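Local coordinates for protein laccase (Uncultured bacterium, PDB 4F7K) that probably oxidises phenolic and similar substrates while reducing dioxygen to water, as a laccase of the multicopper oxidase family, at residues 130-142 and 165-178. Numbering follows the deposited sequence.
Sequences DHDLIIMIDDWRI and GNFARALVEPVTPV
I134 and E173 start a run of seven backbone hydrogen bonds between strands 131-140 and 167-173. I134 N gives to E173 O at 2.8 Å, and E173 N gives back to I134 O. M136 pairs likewise with L171, and D138 with R169. The bond from L171 N to M136 O is nearly straight, 172° at the hydrogen. The run closes with a single bond, W140 N to F167 O at 2.6 Å. I135 and I137, at non-hydrogen-bonded positions, send CA-H...O contacts to L171 O and R169 O. The strands are antiparallel neighbours in a mixed sheet of a cupredoxin-like domain, with 167-173 at its edge. Along its other edge, 131-140 bonds strand 183-190, H131 with R185 and I135 with R187. A168 N is bonded to the hydroxyl of Y256. I135 CG2 and I137 CG1 pack on A170 CB, on the face covered by strand 256-261. On the other face W140 turns its ring edge to R169, CZ3 reaching CB at 3.5 Å. D139 OD2 accepts from a water at 2.5 Å, which also holds F167 N weakly. D132 forms a salt bridge with R187 through OD1. Past the cis peptide before P174, side-chain contacts take over. With CG anti to the carbonyl carbon (chi1 -61°), the H131 ring meets V178 CG2 over one face, a CH-pi contact 3.7 Å from the centroid. T176 CG2 touches H131 CD2 at 3.6 Å and also L133 CD2, which packs on P174 CD. Putting an alanine at H131 would probably cost V178 CG2 its CH-pi contact and T176 CG2 one of its two neighbours here.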
# COMPACT_ATOMS: atom_id res chain seq x y z
N ASP A 130 5.23 -11.71 18.95
CA ASP A 130 6.30 -12.67 18.66
C ASP A 130 6.89 -12.57 17.25
O ASP A 130 8.08 -12.77 17.07
CB ASP A 130 5.84 -14.10 18.95
CG ASP A 130 5.45 -14.30 20.38
OD1 ASP A 130 6.27 -13.95 21.27
OD2 ASP A 130 4.33 -14.79 20.62
N HIS A 131 6.05 -12.28 16.26
CA HIS A 131 6.52 -12.14 14.87
C HIS A 131 5.79 -11.00 14.19
O HIS A 131 4.58 -10.82 14.38
CB HIS A 131 6.29 -13.42 14.07
CG HIS A 131 7.01 -14.61 14.60
ND1 HIS A 131 6.43 -15.51 15.47
CD2 HIS A 131 8.27 -15.05 14.39
CE1 HIS A 131 7.30 -16.46 15.77
NE2 HIS A 131 8.43 -16.20 15.13
N ASP A 132 6.54 -10.25 13.40
CA ASP A 132 6.05 -9.10 12.69
C ASP A 132 6.29 -9.39 11.21
O ASP A 132 7.41 -9.26 10.72
CB ASP A 132 6.81 -7.86 13.17
CG ASP A 132 6.33 -6.56 12.53
OD1 ASP A 132 5.68 -6.59 11.43
OD2 ASP A 132 6.62 -5.50 13.13
N LEU A 133 5.21 -9.78 10.51
CA LEU A 133 5.29 -10.24 9.11
C LEU A 133 4.57 -9.29 8.16
O LEU A 133 3.56 -8.69 8.52
CB LEU A 133 4.71 -11.66 8.96
CG LEU A 133 5.19 -12.66 10.02
CD1 LEU A 133 4.32 -13.93 10.11
CD2 LEU A 133 6.68 -13.01 9.87
N ILE A 134 5.12 -9.16 6.95
CA ILE A 134 4.55 -8.29 5.94
C ILE A 134 3.92 -9.18 4.87
O ILE A 134 4.56 -10.10 4.39
CB ILE A 134 5.66 -7.39 5.33
CG1 ILE A 134 6.13 -6.35 6.36
CG2 ILE A 134 5.22 -6.75 4.01
CD1 ILE A 134 7.53 -5.78 6.09
N ILE A 135 2.68 -8.88 4.49
CA ILE A 135 1.94 -9.70 3.55
C ILE A 135 1.55 -8.85 2.36
O ILE A 135 0.60 -8.04 2.44
CB ILE A 135 0.61 -10.26 4.16
CG1 ILE A 135 0.76 -10.61 5.65
CG2 ILE A 135 0.05 -11.40 3.29
CD1 ILE A 135 1.77 -11.64 5.94
N MET A 136 2.25 -9.08 1.25
CA MET A 136 2.02 -8.34 0.02
C MET A 136 1.20 -9.21 -0.92
O MET A 136 1.62 -10.33 -1.34
CB MET A 136 3.35 -7.86 -0.60
CG MET A 136 4.02 -6.73 0.21
SD MET A 136 5.84 -6.59 -0.07
CE MET A 136 6.51 -8.05 0.77
N ILE A 137 0.01 -8.74 -1.23
CA ILE A 137 -0.88 -9.50 -2.08
C ILE A 137 -0.88 -8.88 -3.47
O ILE A 137 -1.04 -7.68 -3.62
CB ILE A 137 -2.31 -9.60 -1.49
CG1 ILE A 137 -2.24 -10.15 -0.06
CG2 ILE A 137 -3.21 -10.46 -2.37
CD1 ILE A 137 -3.59 -10.19 0.70
N ASP A 138 -0.65 -9.71 -4.48
CA ASP A 138 -0.57 -9.21 -5.87
C ASP A 138 -1.21 -10.29 -6.74
O ASP A 138 -1.37 -11.44 -6.33
CB ASP A 138 0.91 -8.99 -6.22
CG ASP A 138 1.15 -7.98 -7.35
OD1 ASP A 138 0.15 -7.47 -7.95
OD2 ASP A 138 2.38 -7.70 -7.61
N ASP A 139 -1.64 -9.94 -7.94
CA ASP A 139 -1.97 -11.02 -8.86
C ASP A 139 -1.20 -10.92 -10.16
O ASP A 139 -0.52 -9.93 -10.41
CB ASP A 139 -3.46 -11.15 -9.06
CG ASP A 139 -3.97 -10.19 -10.03
OD1 ASP A 139 -3.51 -9.03 -9.95
OD2 ASP A 139 -4.78 -10.62 -10.88
N TRP A 140 -1.21 -11.99 -10.95
CA TRP A 140 -0.30 -12.03 -12.09
C TRP A 140 -0.91 -12.84 -13.23
O TRP A 140 -1.63 -13.79 -13.01
CB TRP A 140 1.05 -12.70 -11.76
CG TRP A 140 2.00 -12.04 -10.81
CD1 TRP A 140 3.06 -11.23 -11.11
CD2 TRP A 140 2.01 -12.22 -9.40
NE1 TRP A 140 3.71 -10.85 -9.93
CE2 TRP A 140 3.07 -11.46 -8.88
CE3 TRP A 140 1.21 -12.97 -8.53
CZ2 TRP A 140 3.36 -11.42 -7.54
CZ3 TRP A 140 1.49 -12.94 -7.21
CH2 TRP A 140 2.54 -12.16 -6.71
N ARG A 141 -0.59 -12.43 -14.44
CA ARG A 141 -0.92 -13.23 -15.62
C ARG A 141 0.43 -13.70 -16.11
O ARG A 141 1.24 -12.91 -16.60
CB ARG A 141 -1.66 -12.38 -16.64
N ILE A 142 0.70 -14.98 -15.90
CA ILE A 142 2.02 -15.57 -16.21
C ILE A 142 1.86 -16.69 -17.24
O ILE A 142 1.00 -17.54 -17.07
CB ILE A 142 2.69 -16.21 -14.95
CG1 ILE A 142 2.60 -15.30 -13.75
CG2 ILE A 142 4.16 -16.48 -15.18
CD1 ILE A 142 3.33 -15.85 -12.48
N GLY A 165 -9.11 -12.71 -13.56
CA GLY A 165 -8.00 -12.81 -12.63
C GLY A 165 -7.73 -14.22 -12.20
O GLY A 165 -8.60 -14.89 -11.61
N ASN A 166 -6.50 -14.67 -12.47
CA ASN A 166 -6.18 -16.06 -12.28
C ASN A 166 -5.14 -16.46 -11.21
O ASN A 166 -5.40 -17.38 -10.44
CB ASN A 166 -5.89 -16.76 -13.62
CG ASN A 166 -6.26 -18.21 -13.56
OD1 ASN A 166 -6.64 -18.69 -12.50
ND2 ASN A 166 -6.19 -18.91 -14.69
N PHE A 167 -3.97 -15.85 -11.22
CA PHE A 167 -2.95 -16.23 -10.25
C PHE A 167 -2.70 -15.07 -9.30
O PHE A 167 -2.21 -14.04 -9.70
CB PHE A 167 -1.65 -16.69 -10.95
CG PHE A 167 -0.73 -17.44 -10.03
CD1 PHE A 167 -1.03 -18.74 -9.62
CD2 PHE A 167 0.42 -16.82 -9.53
CE1 PHE A 167 -0.20 -19.42 -8.74
CE2 PHE A 167 1.27 -17.48 -8.65
CZ PHE A 167 0.96 -18.78 -8.24
N ALA A 168 -3.12 -15.24 -8.05
CA ALA A 168 -2.99 -14.20 -7.03
C ALA A 168 -2.23 -14.85 -5.89
O ALA A 168 -2.43 -16.02 -5.65
CB ALA A 168 -4.36 -13.74 -6.59
N ARG A 169 -1.30 -14.13 -5.27
CA ARG A 169 -0.55 -14.65 -4.15
C ARG A 169 -0.34 -13.61 -3.10
O ARG A 169 -0.17 -12.43 -3.42
CB ARG A 169 0.85 -15.11 -4.56
CG ARG A 169 0.96 -16.57 -4.86
CD ARG A 169 2.39 -16.89 -5.20
NE ARG A 169 3.09 -17.26 -4.00
CZ ARG A 169 4.40 -17.39 -3.89
NH1 ARG A 169 5.22 -17.18 -4.94
NH2 ARG A 169 4.88 -17.74 -2.70
N ALA A 170 -0.32 -14.08 -1.86
CA ALA A 170 0.11 -13.33 -0.70
C ALA A 170 1.56 -13.72 -0.40
O ALA A 170 1.83 -14.82 -0.01
CB ALA A 170 -0.79 -13.69 0.51
N LEU A 171 2.49 -12.79 -0.60
CA LEU A 171 3.90 -13.04 -0.34
C LEU A 171 4.19 -12.60 1.07
O LEU A 171 3.84 -11.48 1.45
CB LEU A 171 4.76 -12.24 -1.30
CG LEU A 171 4.46 -12.56 -2.77
CD1 LEU A 171 5.16 -11.60 -3.70
CD2 LEU A 171 4.90 -13.96 -3.12
N VAL A 172 4.83 -13.48 1.83
CA VAL A 172 5.04 -13.29 3.24
C VAL A 172 6.51 -12.96 3.44
O VAL A 172 7.39 -13.64 2.90
CB VAL A 172 4.65 -14.58 4.05
CG1 VAL A 172 4.87 -14.36 5.51
CG2 VAL A 172 3.18 -14.93 3.81
N GLU A 173 6.77 -11.88 4.15
CA GLU A 173 8.14 -11.44 4.39
C GLU A 173 8.31 -11.11 5.86
O GLU A 173 7.59 -10.25 6.36
CB GLU A 173 8.47 -10.21 3.54
CG GLU A 173 9.84 -9.56 3.85
CD GLU A 173 11.01 -10.50 3.64
OE1 GLU A 173 11.08 -11.12 2.56
OE2 GLU A 173 11.85 -10.62 4.56
N PRO A 174 9.23 -11.81 6.56
CA PRO A 174 10.03 -12.95 6.05
C PRO A 174 9.24 -14.25 6.15
O PRO A 174 8.21 -14.27 6.82
CB PRO A 174 11.22 -12.99 7.02
CG PRO A 174 10.57 -12.58 8.37
CD PRO A 174 9.54 -11.51 7.98
N VAL A 175 9.69 -15.29 5.47
CA VAL A 175 9.12 -16.62 5.66
C VAL A 175 9.79 -17.22 6.88
O VAL A 175 11.00 -17.47 6.91
CB VAL A 175 9.34 -17.54 4.46
CG1 VAL A 175 8.94 -18.98 4.84
CG2 VAL A 175 8.54 -17.02 3.23
N THR A 176 8.99 -17.45 7.90
CA THR A 176 9.54 -17.76 9.17
C THR A 176 8.55 -18.74 9.76
O THR A 176 7.36 -18.65 9.47
CB THR A 176 9.75 -16.46 9.99
OG1 THR A 176 10.98 -16.55 10.71
CG2 THR A 176 8.59 -16.15 10.94
N PRO A 177 9.03 -19.70 10.55
CA PRO A 177 8.08 -20.62 11.14
C PRO A 177 7.47 -20.00 12.39
O PRO A 177 8.18 -19.38 13.18
CB PRO A 177 8.93 -21.84 11.49
CG PRO A 177 10.34 -21.31 11.66
CD PRO A 177 10.41 -19.95 11.01
N VAL A 178 6.17 -20.16 12.54
CA VAL A 178 5.42 -19.55 13.64
C VAL A 178 4.82 -20.66 14.51
O VAL A 178 4.51 -21.75 14.01
CB VAL A 178 4.38 -18.56 13.04
CG1 VAL A 178 3.12 -18.42 13.87
CG2 VAL A 178 5.04 -17.21 12.79
O HOH W 1 -4.73 -12.94 -11.90